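Local coordinates for protein methyltransferase WBDD (Escherichia coli, PDB 4AZS) that probably joins a kinase and a methyltransferase activity in one chain and regulates the chain length of the O9a O antigen, at residues His151-Asp154 with Glu155-Leu159; Glu445-Glu448 with Arg449-Phe452. All blocks are in the same frame, centred on the assembly; numbering follows the deposited sequence.

Contact 1 of 2, residues His151-Asp154 with Glu155-Leu159; sequences HGID and EVKRL
Glu155 reaches back along the chain to lay its carboxylate over His151. Its CB stands 4.1 Å from the carbonyl O of His151. With CG anti to the backbone N (chi1 154°) and the chain extended beyond it, the carboxylate is carried away from its own helix backbone to the imidazole. There the two oxygens divide: Glu155 OE1 approaches His151 CB at 3.4 Å, whereas Glu155 OE2 sits over one face of the ring, toward its rim, 3.7 Å from His151 CG. Carboxylate and ring planes are 31° apart, an oblique overlay held by packing and not by a hydrogen bond between the two side chains. Across the subunit boundary, Glu155 OE2 also has a long, weak ion pair with NH2 of Arg158 of the second subunit, another copy of the protein. A water bridges the backbone between the two residues, donating to His151 O and accepting from Glu155 N at 2.9 Å, thereby serving an amide of the first helical turn. The carbonyl of Gly152 receives Val156 N in a weak bond of 3.4 Å, and helical bonding tightens in the next step, where Lys157 N meets Ile153 O at 2.9 Å. On another side of the turn, Lys157 passes its CD 4.2 Å from Ile153 CG2, before bends at chi3 and chi4 lead its NZ to Glu193 O and Gln197 OE1. Arg158 NH1 comes 3.8 Å from Asp154 CB, oblique to the guanidinium. Gly152, with positive phi, ends helix 144-151 and is the N-cap residue of helix 153-166, so that one glycine joins two consecutive helices of the methyltransferase domain, with His151 close to the bound S-adenosylmethionine.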
loop_
_atom_site.group_PDB
_atom_site.type_symbol
_atom_site.label_atom_id
_atom_site.label_comp_id
_atom_site.label_asym_id
_atom_site.label_seq_id
_atom_site.Cartn_x
_atom_site.Cartn_y
_atom_site.Cartn_z
ATOM N N HIS A 151 12.700 23.109 1.479
ATOM C CA HIS A 151 11.400 23.733 1.212
ATOM C C HIS A 151 10.983 23.852 -0.229
ATOM O O HIS A 151 9.819 24.217 -0.506
ATOM C CB HIS A 151 11.351 25.109 1.850
ATOM C CG HIS A 151 11.630 25.103 3.321
ATOM N ND1 HIS A 151 10.692 24.795 4.227
ATOM C CD2 HIS A 151 12.796 25.386 4.037
ATOM C CE1 HIS A 151 11.223 24.865 5.469
ATOM N NE2 HIS A 151 12.510 25.230 5.351
ATOM N N GLY A 152 11.882 23.559 -1.174
ATOM C CA GLY A 152 11.523 23.618 -2.589
ATOM C C GLY A 152 11.846 24.970 -3.208
ATOM O O GLY A 152 12.100 25.964 -2.495
ATOM N N ILE A 153 11.814 24.989 -4.534
ATOM C CA ILE A 153 12.260 26.119 -5.342
ATOM C C ILE A 153 11.286 27.305 -5.265
ATOM O O ILE A 153 11.713 28.434 -5.119
ATOM C CB ILE A 153 12.456 25.657 -6.807
ATOM C CG1 ILE A 153 13.568 24.581 -6.891
ATOM C CG2 ILE A 153 12.787 26.827 -7.717
ATOM C CD1 ILE A 153 13.528 23.691 -8.133
ATOM N N ASP A 154 9.988 27.056 -5.357
ATOM C CA ASP A 154 9.020 28.138 -5.339
ATOM C C ASP A 154 9.049 28.966 -4.051
ATOM O O ASP A 154 8.985 30.183 -4.131
ATOM C CB ASP A 154 7.605 27.633 -5.620
ATOM C CG ASP A 154 7.366 27.346 -7.117
ATOM O OD1 ASP A 154 8.179 27.761 -7.975
ATOM O OD2 ASP A 154 6.357 26.706 -7.450
ATOM N N GLU A 155 9.151 28.334 -2.885
ATOM C CA GLU A 155 9.230 29.102 -1.667
ATOM C C GLU A 155 10.545 29.923 -1.677
ATOM O O GLU A 155 10.533 31.076 -1.298
ATOM C CB GLU A 155 9.118 28.237 -0.387
ATOM C CG GLU A 155 9.819 28.889 0.818
ATOM C CD GLU A 155 9.627 28.196 2.176
ATOM O OE1 GLU A 155 8.779 27.300 2.299
ATOM O OE2 GLU A 155 10.347 28.566 3.148
ATOM N N VAL A 156 11.657 29.345 -2.132
ATOM C CA VAL A 156 12.910 30.094 -2.183
ATOM C C VAL A 156 12.807 31.308 -3.129
ATOM O O VAL A 156 13.329 32.387 -2.799
ATOM C CB VAL A 156 14.092 29.209 -2.551
ATOM C CG1 VAL A 156 15.321 30.055 -2.888
ATOM C CG2 VAL A 156 14.422 28.265 -1.413
ATOM N N LYS A 157 12.144 31.163 -4.275
ATOM C CA LYS A 157 11.943 32.317 -5.197
ATOM C C LYS A 157 11.213 33.434 -4.474
ATOM O O LYS A 157 11.555 34.610 -4.618
ATOM C CB LYS A 157 11.117 31.934 -6.461
ATOM C CG LYS A 157 11.884 31.080 -7.470
ATOM C CD LYS A 157 11.012 30.493 -8.598
ATOM C CE LYS A 157 10.460 31.518 -9.595
ATOM N NZ LYS A 157 11.548 32.236 -10.361
ATOM N N ARG A 158 10.174 33.080 -3.725
ATOM C CA ARG A 158 9.420 34.108 -2.987
ATOM C C ARG A 158 10.215 34.756 -1.872
ATOM O O ARG A 158 10.116 35.972 -1.661
ATOM C CB ARG A 158 8.089 33.556 -2.460
ATOM C CG ARG A 158 7.116 33.340 -3.615
ATOM C CD ARG A 158 5.754 32.818 -3.153
ATOM N NE ARG A 158 4.916 32.471 -4.307
ATOM C CZ ARG A 158 4.676 31.237 -4.752
ATOM N NH1 ARG A 158 5.156 30.148 -4.137
ATOM N NH2 ARG A 158 3.903 31.100 -5.811
ATOM N N LEU A 159 11.033 33.972 -1.190
ATOM C CA LEU A 159 11.907 34.547 -0.160
ATOM C C LEU A 159 12.881 35.541 -0.786
ATOM O O LEU A 159 13.080 36.639 -0.270
ATOM C CB LEU A 159 12.688 33.443 0.570
ATOM C CG LEU A 159 11.854 32.471 1.390
ATOM C CD1 LEU A 159 12.760 31.439 2.025
ATOM C CD2 LEU A 159 11.135 33.251 2.491
HETATM O O HOH W 1 8.577 25.466 -2.588
#

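Contact 2 of 2, residues Glu445-Glu448 with Arg449-Phe452; sequences EPVE and RWNF
Arg449 and Trp450 hold Glu445 by different groups: Arg449 binds the carboxylate of Glu445 and Trp450 its backbone carbonyl. The carboxylate and guanidinium planes stand 29° apart. Arg449 NE, in a salt bridge, meets the syn side of Glu445 OE1 at 3.2 Å; the oxygen lies close to the guanidinium plane, while NE is 33° out of the carboxylate plane. A bend at chi3 (52°) turns the arginine's end toward this acid, after its CD has run beside Pro446 CG at 3.9 Å. The indole is fastened at its edge and covered on a face. Trp450 NE1 donates to Glu445 O at 3.1 Å from above the carbonyl plane, and Val447 CA makes a CH-pi contact 4.0 Å from the centroid of the five-membered ring. Val447 CG2 lies over the indole too, near the rim, 4.1 Å from Trp450 CE2. Trp450 N closes the short 3-10 turn on Val447 O at 3.0 Å. The turn links helix 435-443 to helix 452-460: Trp450 meets Trp443 edge-to-face and packs on Val400 and Gln401 of helix 397-410, while Asn451 caps the next helix through Leu454 N.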
loop_
_atom_site.group_PDB
_atom_site.type_symbol
_atom_site.label_atom_id
_atom_site.label_comp_id
_atom_site.label_asym_id
_atom_site.label_seq_id
_atom_site.Cartn_x
_atom_site.Cartn_y
_atom_site.Cartn_z
ATOM N N GLU A 445 8.394 53.014 -60.937
ATOM C CA GLU A 445 9.780 53.425 -61.049
ATOM C C GLU A 445 10.701 52.247 -61.341
ATOM O O GLU A 445 10.581 51.192 -60.729
ATOM C CB GLU A 445 10.274 54.027 -59.739
ATOM C CG GLU A 445 9.630 55.346 -59.395
ATOM C CD GLU A 445 10.156 56.488 -60.182
ATOM O OE1 GLU A 445 11.176 56.331 -60.889
ATOM O OE2 GLU A 445 9.604 57.594 -60.011
ATOM N N PRO A 446 11.685 52.451 -62.214
ATOM C CA PRO A 446 12.691 51.396 -62.327
ATOM C C PRO A 446 13.300 51.171 -60.973
ATOM O O PRO A 446 13.440 52.114 -60.189
ATOM C CB PRO A 446 13.739 51.951 -63.257
ATOM C CG PRO A 446 13.385 53.392 -63.508
ATOM C CD PRO A 446 11.985 53.652 -63.012
ATOM N N VAL A 447 13.673 49.928 -60.730
ATOM C CA VAL A 447 14.023 49.458 -59.429
ATOM C C VAL A 447 15.336 50.065 -58.943
ATOM O O VAL A 447 15.452 50.342 -57.764
ATOM C CB VAL A 447 14.025 47.918 -59.425
ATOM C CG1 VAL A 447 14.895 47.336 -58.338
ATOM C CG2 VAL A 447 12.589 47.472 -59.247
ATOM N N GLU A 448 16.291 50.299 -59.844
ATOM C CA GLU A 448 17.524 50.969 -59.448
ATOM C C GLU A 448 17.225 52.336 -58.846
ATOM O O GLU A 448 18.100 52.914 -58.261
ATOM C CB GLU A 448 18.501 51.143 -60.621
ATOM C CG GLU A 448 18.022 52.106 -61.723
ATOM C CD GLU A 448 18.949 52.144 -62.941
ATOM O OE1 GLU A 448 20.105 51.675 -62.851
ATOM O OE2 GLU A 448 18.524 52.647 -64.008
ATOM N N ARG A 449 16.017 52.872 -59.010
ATOM C CA ARG A 449 15.702 54.194 -58.460
ATOM C C ARG A 449 14.986 54.146 -57.120
ATOM O O ARG A 449 14.726 55.196 -56.541
ATOM C CB ARG A 449 14.898 55.043 -59.470
ATOM C CG ARG A 449 15.769 55.572 -60.584
ATOM C CD ARG A 449 15.036 56.362 -61.664
ATOM N NE ARG A 449 14.200 57.434 -61.127
ATOM C CZ ARG A 449 14.540 58.732 -60.999
ATOM N NH1 ARG A 449 15.752 59.180 -61.346
ATOM N NH2 ARG A 449 13.645 59.607 -60.507
ATOM N N TRP A 450 14.691 52.951 -56.604
ATOM C CA TRP A 450 13.983 52.823 -55.331
ATOM C C TRP A 450 14.923 53.132 -54.186
ATOM O O TRP A 450 15.980 52.497 -54.068
ATOM C CB TRP A 450 13.461 51.421 -55.118
ATOM C CG TRP A 450 12.296 51.041 -55.964
ATOM C CD1 TRP A 450 11.960 51.528 -57.202
ATOM C CD2 TRP A 450 11.280 50.026 -55.660
ATOM N NE1 TRP A 450 10.846 50.909 -57.666
ATOM C CE2 TRP A 450 10.398 49.987 -56.804
ATOM C CE3 TRP A 450 11.044 49.165 -54.594
ATOM C CZ2 TRP A 450 9.307 49.141 -56.859
ATOM C CZ3 TRP A 450 9.959 48.296 -54.667
ATOM C CH2 TRP A 450 9.096 48.300 -55.762
ATOM N N ASN A 451 14.571 54.121 -53.366
ATOM C CA ASN A 451 15.378 54.469 -52.162
ATOM C C ASN A 451 14.576 55.413 -51.333
ATOM O O ASN A 451 13.439 55.726 -51.706
ATOM C CB ASN A 451 16.731 55.067 -52.527
ATOM C CG ASN A 451 16.613 56.375 -53.274
ATOM O OD1 ASN A 451 15.773 57.198 -52.979
ATOM N ND2 ASN A 451 17.456 56.561 -54.254
ATOM N N PHE A 452 15.088 55.780 -50.153
ATOM C CA PHE A 452 14.214 56.489 -49.203
ATOM C C PHE A 452 14.059 57.945 -49.529
ATOM O O PHE A 452 13.043 58.512 -49.228
ATOM C CB PHE A 452 14.622 56.253 -47.762
ATOM C CG PHE A 452 14.221 54.901 -47.259
ATOM C CD1 PHE A 452 12.971 54.703 -46.700
ATOM C CD2 PHE A 452 15.064 53.810 -47.420
ATOM C CE1 PHE A 452 12.596 53.442 -46.238
ATOM C CE2 PHE A 452 14.699 52.543 -46.940
ATOM C CZ PHE A 452 13.460 52.366 -46.363
#

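In the fold
Contact 1 and contact 2 lie on opposite sides of the chain's centre, their own centres 60 Å apart and their nearest atoms about 41 Å apart, so neither touches the other. Contact 1 belongs to the methyltransferase half and comes close to its cofactor: the side chain of His151 is about 6 Å from the bound S-adenosylmethionine. Contact 2 comes later in the chain, beyond the residues that line the AMP pocket, and none of its own residues lines that pocket. Both shape a connection between successive helices, and both border other copies of the protein, the second subunit at Glu155, Arg158 and Leu159 and the third at residues 446-448.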